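Long-range contacts in probable tagatose 6-phosphate kinase (Sinorhizobium meliloti, PDB 3TXV), which probably acts in carbohydrate metabolism, perhaps as a tagatose-6-phosphate kinase, though it resembles GatZ/KbaZ-like aldolase subunits: residues A[94-99]-A[126-131]; A[112-117]-A[152-157]; A[173-178]-A[224-229]. One frame throughout, in Å; residues are numbered along the deposited sequence.

The three contacts sample two layers of one parallel eight-stranded beta/alpha barrel. Interactions 1 and 3 lie in its closed sheet, each joining neighbouring strands, and strands 127-130 and 172-176, one from each, are themselves neighbours. Interaction 2 belongs to the outer layer, between the helices that follow strands 89-96 and 127-130. Chemistry changes with place: at the strand ends of interaction 1, histidines and aspartates make a polar cluster; interaction 3 is mainly backbone pairing with aliphatic cover; interaction 2 has a buried leucine and an ion pair toward solvent. His129 NE2 meets Gly176 O between interactions 1 and 3, while Leu130 CD2 packs on Leu155 CB between 1 and 2.

Interaction 1 (A[94-99]-A[126-131]); sequences DHLGPN and TKLHLD
Asp131 OD2 is gripped by two groups, His95 ND1 at 2.9 Å and the hydroxyl of Thr177, while Ser133 bonds to the other carboxylate oxygen. The contact belongs to the beta-alpha-beta unit of a beta/alpha barrel, in which strand 89-96, helix 106-121 and strand 127-130 follow one another. His95 offers ND1 within its ring plane to the anti lone pair of OD2, although ring and carboxylate are turned 49° apart. The same ring receives His129 in an edge-to-face stack: His129 CE1 stands over one face, 3.5 Å from His95 ND1, with the planes at 67°.

His129 reaches this place because its CG is anti to the backbone N (chi1 171°), which carries the ring alongside Asp94 and His95. Its ND1 faces two partners, Asp94 OD1 at 3.2 Å and the backbone N of His95 at 3.0 Å. Both are tilted from the ring plane, the amide more so, although the carboxylate and ring planes are nearly coplanar. ND1 cannot donate to Asp94 and accept from His95 N at once, so the two bonds are probably alternatives. Lys287 also bridges to Asp94 OD1, and His129 NE2 hydrogen-bonds to Gly176 O. His95, with Glu178 and His265, turns donor atoms toward one vacant point, possibly a metal site, though this is unconfirmed.

Beneath this polar cluster runs ordinary parallel pairing. Leu96 uses both its backbone groups, N to His129 O (2.8 Å) and O to Asp131 N (3.0 Å), and so straddles Leu130. Its side chain points to the helix-covered side, where the selenomethionine Met116 lies against it and its CD2 comes 4.2 Å from Leu128 CG.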
loop_
_atom_site.group_PDB
_atom_site.type_symbol
_atom_site.label_atom_id
_atom_site.label_comp_id
_atom_site.label_asym_id
_atom_site.label_seq_id
_atom_site.Cartn_x
_atom_site.Cartn_y
_atom_site.Cartn_z
ATOM N N ASP A 94 1.756 -5.970 -6.568
ATOM C CA ASP A 94 1.866 -6.588 -5.252
ATOM C C ASP A 94 1.006 -7.827 -5.141
ATOM O O ASP A 94 -0.149 -7.846 -5.573
ATOM C CB ASP A 94 1.481 -5.585 -4.162
ATOM C CG ASP A 94 1.549 -6.187 -2.758
ATOM O OD1 ASP A 94 2.410 -7.065 -2.550
ATOM O OD2 ASP A 94 0.755 -5.800 -1.875
ATOM N N HIS A 95 1.576 -8.856 -4.533
ATOM C CA HIS A 95 0.910 -10.154 -4.427
ATOM C C HIS A 95 0.309 -10.583 -5.762
ATOM O O HIS A 95 -0.907 -10.693 -5.866
ATOM C CB HIS A 95 -0.187 -10.153 -3.325
ATOM C CG HIS A 95 0.359 -10.001 -1.940
ATOM N ND1 HIS A 95 0.936 -11.048 -1.251
ATOM C CD2 HIS A 95 0.440 -8.920 -1.123
ATOM C CE1 HIS A 95 1.363 -10.613 -0.073
ATOM N NE2 HIS A 95 1.075 -9.325 0.030
ATOM N N LEU A 96 1.137 -10.821 -6.774
ATOM C CA LEU A 96 0.621 -11.316 -8.058
ATOM C C LEU A 96 0.638 -12.822 -8.077
ATOM O O LEU A 96 1.567 -13.445 -7.593
ATOM C CB LEU A 96 1.436 -10.767 -9.224
ATOM C CG LEU A 96 1.317 -9.289 -9.620
ATOM C CD1 LEU A 96 0.725 -8.402 -8.563
ATOM C CD2 LEU A 96 2.676 -8.786 -10.035
ATOM N N GLY A 97 -0.402 -13.409 -8.642
ATOM C CA GLY A 97 -0.581 -14.856 -8.589
ATOM C C GLY A 97 -2.039 -15.250 -8.600
ATOM O O GLY A 97 -2.881 -14.467 -9.023
ATOM N N PRO A 98 -2.355 -16.470 -8.124
ATOM C CA PRO A 98 -3.715 -17.047 -8.151
ATOM C C PRO A 98 -4.718 -16.441 -7.171
ATOM O O PRO A 98 -5.916 -16.737 -7.262
ATOM C CB PRO A 98 -3.497 -18.512 -7.770
ATOM C CG PRO A 98 -2.039 -18.747 -7.711
ATOM C CD PRO A 98 -1.353 -17.417 -7.600
ATOM N N ASN A 99 -4.264 -15.609 -6.239
ATOM C CA ASN A 99 -5.153 -15.101 -5.181
ATOM C C ASN A 99 -6.559 -14.639 -5.589
ATOM O O ASN A 99 -7.525 -15.015 -4.948
ATOM C CB ASN A 99 -4.464 -14.008 -4.376
ATOM C CG ASN A 99 -5.248 -13.614 -3.156
ATOM O OD1 ASN A 99 -5.148 -14.257 -2.112
ATOM N ND2 ASN A 99 -6.038 -12.551 -3.274
ATOM N N THR A 126 7.260 -2.558 -13.459
ATOM C CA THR A 126 8.660 -2.991 -13.405
ATOM C C THR A 126 9.072 -3.569 -12.033
ATOM O O THR A 126 10.218 -3.990 -11.844
ATOM C CB THR A 126 9.626 -1.841 -13.842
ATOM O OG1 THR A 126 9.477 -0.723 -12.951
ATOM N N LYS A 127 8.146 -3.593 -11.079
ATOM C CA LYS A 127 8.361 -4.417 -9.891
ATOM C C LYS A 127 7.280 -5.461 -9.826
ATOM O O LYS A 127 6.114 -5.115 -9.868
ATOM C CB LYS A 127 8.384 -3.586 -8.626
ATOM C CG LYS A 127 9.008 -4.254 -7.441
ATOM C CD LYS A 127 9.089 -3.250 -6.326
ATOM C CE LYS A 127 8.932 -3.905 -4.938
ATOM N NZ LYS A 127 7.576 -4.468 -4.636
ATOM N N LEU A 128 7.662 -6.736 -9.757
ATOM C CA LEU A 128 6.677 -7.839 -9.765
ATOM C C LEU A 128 6.848 -8.742 -8.563
ATOM O O LEU A 128 7.868 -9.431 -8.407
ATOM C CB LEU A 128 6.777 -8.663 -11.055
ATOM C CG LEU A 128 6.095 -8.235 -12.367
ATOM C CD1 LEU A 128 5.657 -6.770 -12.452
ATOM C CD2 LEU A 128 6.979 -8.598 -13.532
ATOM N N HIS A 129 5.867 -8.720 -7.684
ATOM C CA HIS A 129 5.920 -9.604 -6.534
ATOM C C HIS A 129 5.125 -10.881 -6.829
ATOM O O HIS A 129 3.918 -10.853 -7.149
ATOM C CB HIS A 129 5.420 -8.877 -5.299
ATOM C CG HIS A 129 5.230 -9.753 -4.117
ATOM N ND1 HIS A 129 4.151 -9.623 -3.277
ATOM C CD2 HIS A 129 5.966 -10.770 -3.630
ATOM C CE1 HIS A 129 4.234 -10.520 -2.310
ATOM N NE2 HIS A 129 5.327 -11.233 -2.504
ATOM N N LEU A 130 5.832 -11.997 -6.772
ATOM C CA LEU A 130 5.254 -13.255 -7.170
ATOM C C LEU A 130 4.938 -14.084 -5.943
ATOM O O LEU A 130 5.821 -14.731 -5.345
ATOM C CB LEU A 130 6.207 -14.008 -8.095
ATOM C CG LEU A 130 6.538 -13.358 -9.435
ATOM C CD1 LEU A 130 7.630 -14.138 -10.128
ATOM C CD2 LEU A 130 5.297 -13.222 -10.314
ATOM N N ASP A 131 3.666 -14.057 -5.572
ATOM C CA ASP A 131 3.209 -14.795 -4.426
ATOM C C ASP A 131 2.246 -15.859 -4.877
ATOM O O ASP A 131 1.098 -15.554 -5.203
ATOM C CB ASP A 131 2.524 -13.855 -3.441
ATOM C CG ASP A 131 2.185 -14.542 -2.124
ATOM O OD1 ASP A 131 2.622 -15.714 -1.936
ATOM O OD2 ASP A 131 1.486 -13.906 -1.288
#

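Interaction 2 (A[112-117]-A[152-157]); sequences KAEAMI and AARLAA
Leu155 reaches across to Ala113, Glu114 and Ile117, joining two neighbouring helices of the outer layer of a beta/alpha barrel. The short segments run in broadly the same direction, with a signed crossing angle of -35° and axes 9.6 Å apart at closest approach, as befits helices that follow successive parallel strands.

Apolar packing makes most of the contact. With CG anti to its carbonyl carbon (chi1 -74°), Leu155 sends its CD2 branch between the opposing side chains: it lies 3.9 Å from Ala113 CB and 3.8 Å from Ile117 CG1. The CG methylene of Glu114 also touches CD2, so the acidic residue lends its stem to the leucine's surroundings. Inward, both Ile117 and Leu155 rest on Leu130 of strand 127-130, which ties this helix pair to the sheet.

The ionic part lies toward the outside. Arg154 NH1 donates to Glu114 OE1 at 3.3 Å in a salt bridge whose N-H...O angle is close to straight, at 170°. Shortening Glu114 to an alanine takes away both the carboxylate and the methylene, and would probably leave Arg154 without its mate across this interface and Leu155 less covered on that side. The carboxylate and guanidinium planes are nearly perpendicular: OE1 sits at the guanidinium edge, near its plane, and is approached on its syn side.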
loop_
_atom_site.group_PDB
_atom_site.type_symbol
_atom_site.label_atom_id
_atom_site.label_comp_id
_atom_site.label_asym_id
_atom_site.label_seq_id
_atom_site.Cartn_x
_atom_site.Cartn_y
_atom_site.Cartn_z
ATOM N N LYS A 112 -5.194 -17.615 -15.093
ATOM C CA LYS A 112 -5.549 -16.208 -14.962
ATOM C C LYS A 112 -4.397 -15.463 -14.321
ATOM O O LYS A 112 -4.137 -14.315 -14.642
ATOM C CB LYS A 112 -6.825 -16.053 -14.132
ATOM C CG LYS A 112 -7.940 -17.025 -14.492
ATOM C CD LYS A 112 -9.292 -16.317 -14.715
ATOM C CE LYS A 112 -9.219 -15.287 -15.849
ATOM N NZ LYS A 112 -10.548 -14.909 -16.344
ATOM N N ALA A 113 -3.689 -16.118 -13.421
ATOM C CA ALA A 113 -2.463 -15.550 -12.926
ATOM C C ALA A 113 -1.614 -15.210 -14.157
ATOM O O ALA A 113 -0.987 -14.159 -14.213
ATOM C CB ALA A 113 -1.747 -16.536 -12.018
ATOM N N GLU A 114 -1.663 -16.075 -15.166
ATOM C CA GLU A 114 -0.831 -15.942 -16.351
ATOM C C GLU A 114 -1.233 -14.803 -17.261
ATOM O O GLU A 114 -0.374 -14.030 -17.664
ATOM C CB GLU A 114 -0.761 -17.266 -17.106
ATOM C CG GLU A 114 0.201 -18.243 -16.464
ATOM C CD GLU A 114 0.153 -19.627 -17.082
ATOM O OE1 GLU A 114 0.157 -20.626 -16.310
ATOM O OE2 GLU A 114 0.129 -19.720 -18.336
ATOM N N ALA A 115 -2.523 -14.680 -17.558
ATOM C CA ALA A 115 -3.028 -13.548 -18.358
ATOM C C ALA A 115 -2.747 -12.222 -17.660
ATOM O O ALA A 115 -2.501 -11.190 -18.309
ATOM C CB ALA A 115 -4.521 -13.688 -18.658
HETATM N N MSE A 116 -2.746 -12.284 -16.327
HETATM C CA MSE A 116 -2.629 -11.091 -15.526
HETATM C C MSE A 116 -1.192 -10.604 -15.502
HETATM O O MSE A 116 -0.935 -9.413 -15.650
HETATM C CB MSE A 116 -3.125 -11.355 -14.119
HETATM C CG MSE A 116 -2.020 -11.830 -13.218
HETATM SE SE MSE A 116 -1.264 -10.412 -12.092
HETATM C CE MSE A 116 -2.930 -10.366 -10.964
ATOM N N ILE A 117 -0.265 -11.532 -15.286
ATOM C CA ILE A 117 1.145 -11.213 -15.270
ATOM C C ILE A 117 1.533 -10.507 -16.579
ATOM O O ILE A 117 2.236 -9.494 -16.530
ATOM C CB ILE A 117 1.998 -12.468 -14.962
ATOM C CG1 ILE A 117 2.598 -12.392 -13.561
ATOM C CG2 ILE A 117 3.133 -12.648 -15.951
ATOM C CD1 ILE A 117 3.535 -11.237 -13.336
ATOM N N ALA A 152 5.640 -19.929 -9.016
ATOM C CA ALA A 152 6.252 -18.605 -9.046
ATOM C C ALA A 152 7.043 -18.507 -10.326
ATOM O O ALA A 152 6.942 -17.524 -11.050
ATOM C CB ALA A 152 7.161 -18.388 -7.824
ATOM N N ALA A 153 7.795 -19.570 -10.602
ATOM C CA ALA A 153 8.606 -19.692 -11.812
ATOM C C ALA A 153 7.810 -19.652 -13.119
ATOM O O ALA A 153 8.268 -19.052 -14.094
ATOM C CB ALA A 153 9.439 -20.945 -11.772
ATOM N N ARG A 154 6.639 -20.274 -13.154
ATOM C CA ARG A 154 5.882 -20.177 -14.358
ATOM C C ARG A 154 5.597 -18.718 -14.624
ATOM O O ARG A 154 5.755 -18.261 -15.753
ATOM C CB ARG A 154 4.596 -21.017 -14.401
ATOM C CG ARG A 154 4.067 -21.000 -15.838
ATOM C CD ARG A 154 2.865 -21.816 -16.116
ATOM N NE ARG A 154 3.197 -23.119 -16.712
ATOM C CZ ARG A 154 2.299 -23.977 -17.202
ATOM N NH1 ARG A 154 0.994 -23.675 -17.210
ATOM N NH2 ARG A 154 2.707 -25.130 -17.697
ATOM N N LEU A 155 5.184 -17.977 -13.600
ATOM C CA LEU A 155 4.790 -16.583 -13.828
ATOM C C LEU A 155 5.990 -15.714 -14.231
ATOM O O LEU A 155 5.868 -14.818 -15.069
ATOM C CB LEU A 155 4.069 -16.023 -12.627
ATOM C CG LEU A 155 2.655 -16.551 -12.482
ATOM C CD1 LEU A 155 2.052 -16.172 -11.140
ATOM C CD2 LEU A 155 1.772 -16.064 -13.621
ATOM N N ALA A 156 7.148 -16.011 -13.654
ATOM C CA ALA A 156 8.376 -15.390 -14.063
ATOM C C ALA A 156 8.594 -15.538 -15.586
ATOM O O ALA A 156 8.919 -14.571 -16.284
ATOM C CB ALA A 156 9.494 -16.001 -13.308
ATOM N N ALA A 157 8.385 -16.747 -16.094
ATOM C CA ALA A 157 8.705 -17.087 -17.469
ATOM C C ALA A 157 7.648 -16.631 -18.429
ATOM O O ALA A 157 7.869 -16.650 -19.631
ATOM C CB ALA A 157 8.889 -18.564 -17.608
#

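Interaction 3 (A[173-178]-A[224-229]); sequences YIIGTE and VGAVVQ
Ile174 and Val227 cross at about a right angle on the tightly packed side of the contact: the CD1 end of Ile174 lies against the CG2 branch of Val227, which buries more surface here than any other residue of the two segments, and His129 of the next strand packs against both. Strands 172-176 and 223-227 are adjacent parallel staves of the beta/alpha barrel. Their backbone ladder is regular. Ile175 binds on both sides of Ala226, its N to Gly225 O at 3.0 Å and its O to Val227 N at 2.8 Å; one step back, Val224 N meets Tyr173 O at 2.9 Å. On the face opposite Ile174, Ile175 holds CG1 between its backbone N and carbonyl carbon (chi1 51°), from where it touches Ala226 CB at 4.0 Å.

Beyond Gly176 the pairing thins out. Thr177 and Glu178 are exposed, and the approach of Glu178 OE1 to Val227 CG1 is a loose 4.3 Å. Their polar ends look elsewhere: the hydroxyl of Thr177 bonds to Asp131, and Glu178 has a weak bond to His265. The chemistry thus implies a division of labour, with backbone bonds and aliphatic groups fixing the strands while the segment past Gly176 turns polar groups to other partners.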
loop_
_atom_site.group_PDB
_atom_site.type_symbol
_atom_site.label_atom_id
_atom_site.label_comp_id
_atom_site.label_asym_id
_atom_site.label_seq_id
_atom_site.Cartn_x
_atom_site.Cartn_y
_atom_site.Cartn_z
ATOM N N TYR A 173 12.002 -8.739 -9.434
ATOM C CA TYR A 173 11.018 -9.664 -8.811
ATOM C C TYR A 173 11.183 -9.744 -7.315
ATOM O O TYR A 173 12.302 -9.721 -6.785
ATOM C CB TYR A 173 11.090 -11.107 -9.373
ATOM C CG TYR A 173 10.785 -11.192 -10.827
ATOM C CD1 TYR A 173 9.470 -11.241 -11.279
ATOM C CD2 TYR A 173 11.825 -11.176 -11.779
ATOM C CE1 TYR A 173 9.186 -11.272 -12.663
ATOM C CE2 TYR A 173 11.562 -11.217 -13.143
ATOM C CZ TYR A 173 10.241 -11.262 -13.587
ATOM O OH TYR A 173 9.985 -11.300 -14.949
ATOM N N ILE A 174 10.060 -9.871 -6.627
ATOM C CA ILE A 174 10.142 -10.232 -5.234
ATOM C C ILE A 174 9.395 -11.537 -4.969
ATOM O O ILE A 174 8.386 -11.821 -5.595
ATOM C CB ILE A 174 9.872 -9.036 -4.263
ATOM C CG1 ILE A 174 8.820 -9.414 -3.259
ATOM C CG2 ILE A 174 9.409 -7.823 -4.986
ATOM C CD1 ILE A 174 9.141 -8.969 -1.900
ATOM N N ILE A 175 9.944 -12.352 -4.087
ATOM C CA ILE A 175 9.357 -13.642 -3.783
ATOM C C ILE A 175 8.984 -13.756 -2.314
ATOM O O ILE A 175 9.491 -13.013 -1.490
ATOM C CB ILE A 175 10.313 -14.774 -4.159
ATOM C CG1 ILE A 175 11.676 -14.533 -3.556
ATOM C CG2 ILE A 175 10.495 -14.831 -5.644
ATOM C CD1 ILE A 175 12.746 -15.412 -4.155
ATOM N N GLY A 176 8.092 -14.675 -1.980
ATOM C CA GLY A 176 7.683 -14.836 -0.604
ATOM C C GLY A 176 6.345 -14.218 -0.258
ATOM O O GLY A 176 5.663 -13.639 -1.103
ATOM N N THR A 177 5.979 -14.319 1.012
ATOM C CA THR A 177 4.606 -14.111 1.410
ATOM C C THR A 177 4.521 -13.678 2.868
ATOM O O THR A 177 5.485 -13.860 3.619
ATOM C CB THR A 177 3.812 -15.426 1.173
ATOM O OG1 THR A 177 2.422 -15.137 0.979
ATOM C CG2 THR A 177 4.014 -16.431 2.325
ATOM N N GLU A 178 3.383 -13.092 3.261
ATOM C CA GLU A 178 3.081 -12.864 4.690
ATOM C C GLU A 178 1.581 -12.928 4.981
ATOM O O GLU A 178 1.159 -13.560 5.962
ATOM C CB GLU A 178 3.740 -11.565 5.233
ATOM C CG GLU A 178 2.861 -10.322 5.447
ATOM C CD GLU A 178 2.265 -9.774 4.156
ATOM O OE1 GLU A 178 2.438 -10.404 3.071
ATOM O OE2 GLU A 178 1.602 -8.705 4.225
ATOM N N VAL A 224 15.142 -9.358 -6.651
ATOM C CA VAL A 224 15.884 -8.409 -5.847
ATOM C C VAL A 224 15.488 -8.437 -4.392
ATOM O O VAL A 224 16.075 -7.700 -3.581
ATOM C CB VAL A 224 15.797 -6.985 -6.417
ATOM C CG1 VAL A 224 16.474 -6.923 -7.772
ATOM C CG2 VAL A 224 14.381 -6.535 -6.537
ATOM N N GLY A 225 14.525 -9.292 -4.035
ATOM C CA GLY A 225 14.095 -9.337 -2.643
ATOM C C GLY A 225 13.047 -10.346 -2.275
ATOM O O GLY A 225 12.362 -10.886 -3.147
ATOM N N ALA A 226 12.912 -10.604 -0.973
ATOM C CA ALA A 226 11.854 -11.485 -0.487
ATOM C C ALA A 226 10.987 -10.834 0.601
ATOM O O ALA A 226 11.482 -10.025 1.381
ATOM C CB ALA A 226 12.448 -12.801 0.011
ATOM N N VAL A 227 9.705 -11.200 0.656
ATOM C CA VAL A 227 8.833 -10.753 1.747
ATOM C C VAL A 227 9.060 -11.554 3.039
ATOM O O VAL A 227 8.994 -12.793 3.048
ATOM C CB VAL A 227 7.349 -10.843 1.383
ATOM C CG1 VAL A 227 6.585 -9.722 2.065
ATOM C CG2 VAL A 227 7.164 -10.735 -0.103
ATOM N N VAL A 228 9.339 -10.855 4.129
ATOM C CA VAL A 228 9.650 -11.540 5.379
ATOM C C VAL A 228 9.039 -10.788 6.533
ATOM O O VAL A 228 8.850 -9.578 6.438
ATOM C CB VAL A 228 11.179 -11.713 5.579
ATOM C CG1 VAL A 228 11.823 -12.286 4.293
ATOM C CG2 VAL A 228 11.877 -10.404 6.021
ATOM N N GLN A 229 8.691 -11.493 7.599
ATOM C CA GLN A 229 8.008 -10.855 8.706
ATOM C C GLN A 229 9.057 -10.517 9.752
ATOM O O GLN A 229 9.415 -11.352 10.581
ATOM C CB GLN A 229 6.876 -11.738 9.264
#